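PDB 3MZY: RNA polymerase sigma-H factor from Fusobacterium nucleatum subsp. nucleatum, which probably acts as a sigma-70 family initiation factor, binding DNA and directing RNA polymerase to specific promoters before being released. Local coordinates for residues Leu118-Arg123 with Thr132-Asn137; Glu10-Leu15 with Glu100-Phe105; Asn108-Phe113 with Lys150-Trp155. All coordinates share one frame; numbering follows the deposited sequence.

Interaction 1 (Leu118-Arg123 with Thr132-Asn137)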
loop_
_atom_site.group_PDB
_atom_site.type_symbol
_atom_site.label_atom_id
_atom_site.label_comp_id
_atom_site.label_asym_id
_atom_site.label_seq_id
_atom_site.Cartn_x
_atom_site.Cartn_y
_atom_site.Cartn_z
ATOM N N LEU A 118 -7.520 -3.070 -0.743
ATOM C CA LEU A 118 -6.453 -2.491 0.079
ATOM C C LEU A 118 -6.169 -3.365 1.292
ATOM O O LEU A 118 -5.013 -3.680 1.572
ATOM C CB LEU A 118 -6.852 -1.079 0.525
ATOM C CG LEU A 118 -5.852 -0.276 1.358
ATOM C CD1 LEU A 118 -4.566 0.004 0.543
ATOM C CD2 LEU A 118 -6.481 1.034 1.883
ATOM N N THR A 119 -7.230 -3.750 2.001
ATOM C CA THR A 119 -7.132 -4.627 3.163
ATOM C C THR A 119 -6.219 -5.830 2.900
ATOM O O THR A 119 -5.384 -6.174 3.732
ATOM C CB THR A 119 -8.553 -5.093 3.598
ATOM O OG1 THR A 119 -9.273 -3.961 4.120
ATOM C CG2 THR A 119 -8.512 -6.210 4.639
ATOM N N TYR A 120 -6.367 -6.477 1.754
ATOM C CA TYR A 120 -5.552 -7.675 1.511
ATOM C C TYR A 120 -4.206 -7.365 0.925
ATOM O O TYR A 120 -3.250 -8.100 1.173
ATOM C CB TYR A 120 -6.299 -8.724 0.696
ATOM C CG TYR A 120 -7.483 -9.202 1.473
ATOM C CD1 TYR A 120 -8.769 -8.715 1.198
ATOM C CD2 TYR A 120 -7.315 -10.102 2.545
ATOM C CE1 TYR A 120 -9.866 -9.146 1.941
ATOM C CE2 TYR A 120 -8.404 -10.540 3.304
ATOM C CZ TYR A 120 -9.668 -10.058 3.000
ATOM O OH TYR A 120 -10.732 -10.481 3.748
ATOM N N LEU A 121 -4.145 -6.259 0.186
ATOM C CA LEU A 121 -2.932 -5.790 -0.425
ATOM C C LEU A 121 -1.886 -5.483 0.632
ATOM O O LEU A 121 -0.744 -5.961 0.536
ATOM C CB LEU A 121 -3.220 -4.543 -1.244
ATOM C CG LEU A 121 -2.120 -4.026 -2.173
ATOM C CD1 LEU A 121 -1.731 -5.067 -3.237
ATOM C CD2 LEU A 121 -2.583 -2.724 -2.817
ATOM N N ILE A 122 -2.281 -4.717 1.654
ATOM C CA ILE A 122 -1.348 -4.340 2.716
ATOM C C ILE A 122 -0.997 -5.484 3.654
ATOM O O ILE A 122 -0.073 -5.359 4.456
ATOM C CB ILE A 122 -1.814 -3.084 3.528
ATOM C CG1 ILE A 122 -3.010 -3.433 4.436
ATOM C CG2 ILE A 122 -2.020 -1.898 2.580
ATOM C CD1 ILE A 122 -3.773 -2.246 5.067
ATOM N N ARG A 123 -1.708 -6.600 3.546
ATOM C CA ARG A 123 -1.326 -7.809 4.295
ATOM C C ARG A 123 -0.516 -8.795 3.424
ATOM O O ARG A 123 -0.343 -9.963 3.790
ATOM C CB ARG A 123 -2.563 -8.481 4.907
ATOM C CG ARG A 123 -3.178 -7.714 6.055
ATOM C CD ARG A 123 -4.601 -8.199 6.371
ATOM N NE ARG A 123 -5.138 -7.570 7.581
ATOM C CZ ARG A 123 -5.571 -6.304 7.671
ATOM N NH1 ARG A 123 -5.535 -5.482 6.617
ATOM N NH2 ARG A 123 -6.041 -5.847 8.827
ATOM N N THR A 132 -9.137 -14.451 -5.737
ATOM C CA THR A 132 -9.685 -15.655 -5.135
ATOM C C THR A 132 -10.444 -15.298 -3.857
ATOM O O THR A 132 -11.565 -15.738 -3.658
ATOM C CB THR A 132 -8.557 -16.683 -4.845
ATOM O OG1 THR A 132 -7.878 -16.964 -6.068
ATOM C CG2 THR A 132 -9.104 -17.977 -4.289
ATOM N N ILE A 133 -9.839 -14.472 -3.015
ATOM C CA ILE A 133 -10.468 -14.076 -1.763
ATOM C C ILE A 133 -11.825 -13.407 -1.987
ATOM O O ILE A 133 -12.816 -13.749 -1.320
ATOM C CB ILE A 133 -9.519 -13.166 -0.947
ATOM C CG1 ILE A 133 -8.327 -13.998 -0.436
ATOM C CG2 ILE A 133 -10.264 -12.440 0.211
ATOM C CD1 ILE A 133 -7.134 -13.167 0.007
ATOM N N LEU A 134 -11.870 -12.458 -2.921
ATOM C CA LEU A 134 -13.080 -11.659 -3.137
ATOM C C LEU A 134 -14.028 -12.229 -4.191
ATOM O O LEU A 134 -15.076 -11.634 -4.474
ATOM C CB LEU A 134 -12.708 -10.220 -3.507
ATOM C CG LEU A 134 -11.894 -9.427 -2.481
ATOM C CD1 LEU A 134 -11.434 -8.122 -3.084
ATOM C CD2 LEU A 134 -12.685 -9.206 -1.171
ATOM N N SER A 135 -13.649 -13.370 -4.768
ATOM C CA SER A 135 -14.379 -13.977 -5.877
ATOM C C SER A 135 -14.617 -12.920 -6.945
ATOM O O SER A 135 -15.757 -12.652 -7.349
ATOM C CB SER A 135 -15.682 -14.607 -5.393
ATOM O OG SER A 135 -15.411 -15.543 -4.358
ATOM N N LYS A 136 -13.524 -12.295 -7.364
ATOM C CA LYS A 136 -13.561 -11.300 -8.422
ATOM C C LYS A 136 -12.590 -11.771 -9.455
ATOM O O LYS A 136 -11.736 -12.599 -9.152
ATOM C CB LYS A 136 -13.147 -9.917 -7.891
ATOM C CG LYS A 136 -14.169 -9.250 -6.974
ATOM C CD LYS A 136 -15.557 -9.362 -7.542
ATOM C CE LYS A 136 -16.553 -8.451 -6.831
ATOM N NZ LYS A 136 -16.735 -7.179 -7.588
ATOM N N ASN A 137 -12.702 -11.285 -10.680
ATOM C CA ASN A 137 -11.706 -11.677 -11.678
ATOM C C ASN A 137 -10.414 -10.858 -11.608
ATOM O O ASN A 137 -10.403 -9.747 -11.082
ATOM C CB ASN A 137 -12.291 -11.824 -13.095
ATOM C CG ASN A 137 -12.687 -10.502 -13.745
ATOM O OD1 ASN A 137 -13.275 -10.501 -14.839
ATOM N ND2 ASN A 137 -12.372 -9.387 -13.103
#
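Tyr120 and Ile133 make most of this contact, with the isoleucine methyl CG2 set over one face of the phenol ring. Tyr120 has CG anti to its carbonyl carbon (chi1 -64°) and its CB bond pointing toward segment 132-137, which brings the ring across to it. Ile133 CG2 lies 3.9 Å from the centroid of the Tyr120 ring and 18° off its normal, a CH-pi contact displaced toward the rim; it stands 3.7 Å from both CZ and CE1 of Tyr120. Ile133 has CG1 anti to its carbonyl carbon (chi1 -69°), which turns CG2 away from the backbone N and onto the ring, while the other branch brings CD1 within 4.0 Å of Tyr120 CD2. Leu134 adds a looser touch: its CD2 stands 4.2 Å from Tyr120 CE1, approaching at a slant. The methyl CG2 of Thr119 sits above the centre of the opposite face, so the phenol is held between two methyl groups. Just past Tyr120 and Leu121, Arg123 folds back and its NH1 donates to Thr119 O over 3.0 Å. Across the contact, helix 127-134 finishes in a Schellman motif, with Ser135 at positive phi. The contact lies at the surface, where helix 112-121 meets helix 127-134; next to it, Leu134 also packs on Val117 and on Ile141 of helix 138-159, and Leu121 reaches Ile145 of that helix and Leu15 of helix 8-21.

Interaction 2 (Glu10-Leu15 with Glu100-Phe105)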
loop_
_atom_site.group_PDB
_atom_site.type_symbol
_atom_site.label_atom_id
_atom_site.label_comp_id
_atom_site.label_asym_id
_atom_site.label_seq_id
_atom_site.Cartn_x
_atom_site.Cartn_y
_atom_site.Cartn_z
ATOM N N GLU A 10 3.338 -1.638 8.584
ATOM C CA GLU A 10 4.436 -1.985 7.691
ATOM C C GLU A 10 3.971 -2.165 6.247
ATOM O O GLU A 10 4.596 -1.646 5.328
ATOM C CB GLU A 10 5.172 -3.221 8.228
ATOM C CG GLU A 10 6.168 -2.881 9.363
ATOM C CD GLU A 10 5.523 -2.681 10.749
ATOM O OE1 GLU A 10 4.336 -3.047 10.953
ATOM O OE2 GLU A 10 6.222 -2.163 11.646
ATOM N N GLY A 11 2.856 -2.883 6.083
ATOM C CA GLY A 11 2.146 -3.046 4.806
ATOM C C GLY A 11 1.907 -1.735 4.085
ATOM O O GLY A 11 2.319 -1.565 2.927
ATOM N N ILE A 12 1.277 -0.799 4.799
ATOM C CA ILE A 12 1.023 0.532 4.311
ATOM C C ILE A 12 2.306 1.229 3.895
ATOM O O ILE A 12 2.357 1.833 2.821
ATOM C CB ILE A 12 0.298 1.396 5.372
ATOM C CG1 ILE A 12 -1.016 0.720 5.793
ATOM C CG2 ILE A 12 0.074 2.804 4.850
ATOM C CD1 ILE A 12 -1.847 1.511 6.789
ATOM N N LEU A 13 3.330 1.167 4.745
ATOM C CA LEU A 13 4.609 1.794 4.424
ATOM C C LEU A 13 5.113 1.206 3.099
ATOM O O LEU A 13 5.444 1.957 2.166
ATOM C CB LEU A 13 5.642 1.533 5.532
ATOM C CG LEU A 13 6.768 2.523 5.852
ATOM C CD1 LEU A 13 8.038 1.739 6.200
ATOM C CD2 LEU A 13 7.060 3.555 4.737
ATOM N N GLY A 14 5.155 -0.135 3.040
ATOM C CA GLY A 14 5.533 -0.889 1.839
ATOM C C GLY A 14 4.819 -0.369 0.605
ATOM O O GLY A 14 5.454 -0.144 -0.424
ATOM N N LEU A 15 3.511 -0.141 0.723
ATOM C CA LEU A 15 2.703 0.321 -0.385
ATOM C C LEU A 15 3.065 1.745 -0.810
ATOM O O LEU A 15 3.191 2.022 -2.006
ATOM C CB LEU A 15 1.203 0.227 -0.051
ATOM C CG LEU A 15 0.198 0.865 -1.032
ATOM C CD1 LEU A 15 0.133 0.108 -2.351
ATOM C CD2 LEU A 15 -1.197 0.962 -0.440
ATOM N N GLU A 100 -0.375 7.450 8.969
ATOM C CA GLU A 100 -1.657 7.799 9.540
ATOM C C GLU A 100 -2.494 8.642 8.572
ATOM O O GLU A 100 -3.684 8.370 8.389
ATOM C CB GLU A 100 -1.459 8.513 10.877
ATOM C CG GLU A 100 -2.427 8.070 11.966
ATOM C CD GLU A 100 -2.309 6.582 12.319
ATOM O OE1 GLU A 100 -1.181 6.032 12.320
ATOM O OE2 GLU A 100 -3.353 5.962 12.609
ATOM N N GLU A 101 -1.883 9.653 7.947
ATOM C CA GLU A 101 -2.584 10.457 6.941
ATOM C C GLU A 101 -3.162 9.561 5.835
ATOM O O GLU A 101 -4.298 9.755 5.410
ATOM C CB GLU A 101 -1.684 11.538 6.330
ATOM C CG GLU A 101 -1.272 12.702 7.242
ATOM C CD GLU A 101 -2.450 13.486 7.792
ATOM O OE1 GLU A 101 -2.691 14.633 7.338
ATOM O OE2 GLU A 101 -3.143 12.944 8.684
ATOM N N PHE A 102 -2.387 8.572 5.384
ATOM C CA PHE A 102 -2.875 7.651 4.368
ATOM C C PHE A 102 -4.086 6.840 4.827
ATOM O O PHE A 102 -5.054 6.702 4.085
ATOM C CB PHE A 102 -1.787 6.710 3.874
ATOM C CG PHE A 102 -2.265 5.752 2.820
ATOM C CD1 PHE A 102 -2.335 6.153 1.481
ATOM C CD2 PHE A 102 -2.677 4.461 3.161
ATOM C CE1 PHE A 102 -2.782 5.271 0.496
ATOM C CE2 PHE A 102 -3.126 3.577 2.181
ATOM C CZ PHE A 102 -3.175 3.982 0.851
ATOM N N LYS A 103 -4.032 6.293 6.035
ATOM C CA LYS A 103 -5.155 5.517 6.550
ATOM C C LYS A 103 -6.454 6.327 6.483
ATOM O O LYS A 103 -7.489 5.827 6.010
ATOM C CB LYS A 103 -4.885 5.053 7.977
ATOM C CG LYS A 103 -3.935 3.899 8.068
ATOM C CD LYS A 103 -4.125 3.133 9.373
ATOM C CE LYS A 103 -3.190 3.626 10.445
ATOM N NZ LYS A 103 -3.293 2.831 11.709
ATOM N N LYS A 104 -6.382 7.589 6.910
ATOM C CA LYS A 104 -7.529 8.495 6.864
ATOM C C LYS A 104 -7.929 8.841 5.434
ATOM O O LYS A 104 -9.111 8.812 5.084
ATOM C CB LYS A 104 -7.270 9.761 7.698
ATOM N N PHE A 105 -6.961 9.174 4.597
ATOM C CA PHE A 105 -7.281 9.477 3.215
ATOM C C PHE A 105 -8.051 8.302 2.575
ATOM O O PHE A 105 -9.113 8.486 1.954
ATOM C CB PHE A 105 -6.004 9.779 2.422
ATOM C CG PHE A 105 -6.195 9.690 0.930
ATOM C CD1 PHE A 105 -5.668 8.622 0.213
ATOM C CD2 PHE A 105 -6.943 10.653 0.251
ATOM C CE1 PHE A 105 -5.855 8.519 -1.181
ATOM C CE2 PHE A 105 -7.143 10.556 -1.137
ATOM C CZ PHE A 105 -6.599 9.479 -1.852
#
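Phe102 holds CG anti to its backbone N (chi1 -180°), which throws the ring out toward Ile12 and Leu15; on the facing helix Ile12 has CG2 anti to its backbone N, the position that faces the Phe102 ring. Ile12 CG2 meets Phe102 CD2 at 3.6 Å. Further along the ring, Leu15 CD2 approaches Phe102 CZ at 3.8 Å, the two side chains running nearly at right angles. The second branch of Ile12 goes to a lysine: CD1 packs at 3.4 Å against CG of Lys103, whose aliphatic part covers the isoleucine tip before the chain bends at its third torsion. Beyond that bend Lys103 NZ pairs with OE2 of Glu100, a salt bridge of 3.3 Å one turn back, and is also hydrogen-bonded to Gln9. The aliphatic CG and CD of Lys103 thus border the apolar contact, while its ammonium is held by these two partners. The segments 10-15 and 100-105 cross at 89°, their axes 10.7 Å apart at closest approach. Ser152 and Trp155 of helix 138-159 also touch Phe102. This is the buried face between the all-helical part related to sigma-70 region 2, which includes helix 8-21, and the C-terminal helices, whose pattern is consistent with a region 4 helix-turn-helix domain.

Interaction 3 (Asn108-Phe113 with Lys150-Trp155)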
loop_
_atom_site.group_PDB
_atom_site.type_symbol
_atom_site.label_atom_id
_atom_site.label_comp_id
_atom_site.label_asym_id
_atom_site.label_seq_id
_atom_site.Cartn_x
_atom_site.Cartn_y
_atom_site.Cartn_z
ATOM N N ASN A 108 -11.560 7.744 4.074
ATOM C CA ASN A 108 -12.485 8.772 3.629
ATOM C C ASN A 108 -12.689 8.924 2.126
ATOM O O ASN A 108 -13.573 9.690 1.725
ATOM C CB ASN A 108 -12.069 10.114 4.194
ATOM C CG ASN A 108 -12.044 10.121 5.701
ATOM O OD1 ASN A 108 -12.850 9.459 6.363
ATOM N ND2 ASN A 108 -11.112 10.873 6.256
ATOM N N ASN A 109 -11.892 8.247 1.293
ATOM C CA ASN A 109 -12.009 8.474 -0.164
ATOM C C ASN A 109 -12.087 7.241 -1.047
ATOM O O ASN A 109 -12.464 7.353 -2.209
ATOM C CB ASN A 109 -10.898 9.407 -0.678
ATOM C CG ASN A 109 -10.973 10.782 -0.049
ATOM O OD1 ASN A 109 -10.320 11.051 0.961
ATOM N ND2 ASN A 109 -11.804 11.649 -0.616
ATOM N N PHE A 110 -11.737 6.068 -0.519
ATOM C CA PHE A 110 -11.882 4.871 -1.329
ATOM C C PHE A 110 -13.308 4.328 -1.381
ATOM O O PHE A 110 -14.076 4.481 -0.440
ATOM C CB PHE A 110 -10.878 3.793 -0.913
ATOM C CG PHE A 110 -9.438 4.138 -1.233
ATOM C CD1 PHE A 110 -9.116 5.266 -2.014
ATOM C CD2 PHE A 110 -8.413 3.333 -0.781
ATOM C CE1 PHE A 110 -7.792 5.587 -2.311
ATOM C CE2 PHE A 110 -7.079 3.637 -1.091
ATOM C CZ PHE A 110 -6.772 4.773 -1.861
ATOM N N SER A 111 -13.657 3.694 -2.493
ATOM C CA SER A 111 -14.879 2.913 -2.571
ATOM C C SER A 111 -14.814 1.711 -1.580
ATOM O O SER A 111 -13.751 1.387 -1.025
ATOM C CB SER A 111 -15.052 2.408 -4.004
ATOM O OG SER A 111 -14.135 1.336 -4.280
ATOM N N LYS A 112 -15.947 1.065 -1.346
ATOM C CA LYS A 112 -15.961 -0.189 -0.586
ATOM C C LYS A 112 -15.058 -1.265 -1.251
ATOM O O LYS A 112 -14.279 -1.938 -0.568
ATOM C CB LYS A 112 -17.390 -0.703 -0.451
ATOM C CG LYS A 112 -17.533 -1.865 0.499
ATOM C CD LYS A 112 -18.640 -2.811 0.052
ATOM C CE LYS A 112 -18.955 -3.795 1.147
ATOM N NZ LYS A 112 -19.740 -4.928 0.610
ATOM N N PHE A 113 -15.155 -1.398 -2.576
ATOM C CA PHE A 113 -14.307 -2.318 -3.357
ATOM C C PHE A 113 -12.813 -1.989 -3.192
ATOM O O PHE A 113 -12.008 -2.864 -2.870
ATOM C CB PHE A 113 -14.731 -2.308 -4.843
ATOM C CG PHE A 113 -14.084 -3.390 -5.690
ATOM C CD1 PHE A 113 -13.632 -4.589 -5.121
ATOM C CD2 PHE A 113 -13.962 -3.216 -7.070
ATOM C CE1 PHE A 113 -13.041 -5.598 -5.901
ATOM C CE2 PHE A 113 -13.389 -4.215 -7.874
ATOM C CZ PHE A 113 -12.912 -5.420 -7.281
ATOM N N LYS A 150 -3.130 5.580 -8.537
ATOM C CA LYS A 150 -3.318 6.911 -9.099
ATOM C C LYS A 150 -3.935 7.875 -8.069
ATOM O O LYS A 150 -3.452 8.993 -7.903
ATOM C CB LYS A 150 -4.147 6.867 -10.395
ATOM N N LYS A 151 -4.966 7.422 -7.353
ATOM C CA LYS A 151 -5.632 8.267 -6.361
ATOM C C LYS A 151 -4.709 8.600 -5.212
ATOM O O LYS A 151 -4.752 9.716 -4.671
ATOM C CB LYS A 151 -6.928 7.628 -5.856
ATOM C CG LYS A 151 -8.048 7.678 -6.893
ATOM C CD LYS A 151 -9.181 6.749 -6.497
ATOM C CE LYS A 151 -10.194 6.657 -7.629
ATOM N NZ LYS A 151 -11.399 5.899 -7.231
ATOM N N SER A 152 -3.857 7.642 -4.859
ATOM C CA SER A 152 -2.850 7.872 -3.820
ATOM C C SER A 152 -1.760 8.828 -4.295
ATOM O O SER A 152 -1.385 9.730 -3.545
ATOM C CB SER A 152 -2.256 6.547 -3.306
ATOM O OG SER A 152 -3.260 5.771 -2.664
ATOM N N GLU A 153 -1.269 8.629 -5.527
ATOM C CA GLU A 153 -0.326 9.549 -6.174
ATOM C C GLU A 153 -0.811 10.980 -6.083
ATOM O O GLU A 153 -0.093 11.845 -5.597
ATOM C CB GLU A 153 -0.120 9.209 -7.653
ATOM C CG GLU A 153 1.132 8.420 -7.948
ATOM C CD GLU A 153 1.242 8.020 -9.415
ATOM O OE1 GLU A 153 1.532 8.905 -10.251
ATOM O OE2 GLU A 153 1.046 6.815 -9.726
ATOM N N GLU A 154 -2.036 11.221 -6.539
ATOM C CA GLU A 154 -2.590 12.571 -6.573
ATOM C C GLU A 154 -2.641 13.159 -5.166
ATOM O O GLU A 154 -2.341 14.340 -4.966
ATOM C CB GLU A 154 -3.959 12.573 -7.250
ATOM C CG GLU A 154 -3.885 12.230 -8.753
ATOM C CD GLU A 154 -5.233 11.827 -9.367
ATOM O OE1 GLU A 154 -5.553 12.315 -10.477
ATOM O OE2 GLU A 154 -5.971 11.016 -8.749
ATOM N N TRP A 155 -2.960 12.315 -4.188
ATOM C CA TRP A 155 -3.027 12.746 -2.798
ATOM C C TRP A 155 -1.650 13.138 -2.241
ATOM O O TRP A 155 -1.514 14.172 -1.574
ATOM C CB TRP A 155 -3.674 11.665 -1.941
ATOM C CG TRP A 155 -3.580 11.932 -0.490
ATOM C CD1 TRP A 155 -4.310 12.851 0.236
ATOM C CD2 TRP A 155 -2.693 11.293 0.446
ATOM N NE1 TRP A 155 -3.938 12.798 1.564
ATOM C CE2 TRP A 155 -2.950 11.860 1.720
ATOM C CE3 TRP A 155 -1.716 10.290 0.332
ATOM C CZ2 TRP A 155 -2.267 11.455 2.871
ATOM C CZ3 TRP A 155 -1.030 9.890 1.480
ATOM C CH2 TRP A 155 -1.313 10.472 2.734
HETATM O O HOH W 1 -12.902 6.009 -4.568
#
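Lys151 and Phe110 pass each other where helix 138-159, probably the recognition helix of a region 4 helix-turn-helix domain, packs against the turn between helix 91-109 and helix 112-121. At the root of Lys151, CB lies 4.2 Å from CE1 of Phe110, neither squarely over the ring nor at its edge. From CG onward the chain is extended, so CG, CD and CE lead away in the direction opposite to the phenylalanine, back toward the turn that carries it. At the tip, Lys151 NZ forms a salt bridge with Glu114 OE2 and gives a hydrogen bond of 3.1 Å to a water. Glu114 does double duty, since its OE1 accepts from the backbone N of Ser111, the N-cap of helix 112-121, whose own hydroxyl caps a backbone N in the first turn: a capping box. Phe110 pushes its ring the other way, into the core beside Ile148, Leu118 and Phe105. CZ of Phe110 comes to 3.7 Å from Ser152 OG, which lies at the ring edge in the ring plane; that hydroxyl is hydrogen-bonded to Ile148 O. The water held by Lys151 links the lysine to the chain just before Phe110 by donating to Asn109 O over 2.8 Å.

In the fold
From the N terminus, helix 8-21 comes first, and interaction 2 closes a long loop from it to helix 91-109, spanning helix 29-50 and the unmodelled residues 53-89. Interaction 3 opens only after that, at the end of helix 91-109, and closes on helix 138-159. Interaction 1, a short closure between helices 112-121 and 127-134, falls wholly within that second loop; no loops cross. Side chains connect all three: Leu118 packs on Leu15 and Ile122 against Gly11, Phe105 stacks on Trp155, and Leu134 and Lys136 both touch Phe113. Helix 8-21 is thus joined to the four C-terminal helices, with interaction 1 at the surface and the other two buried.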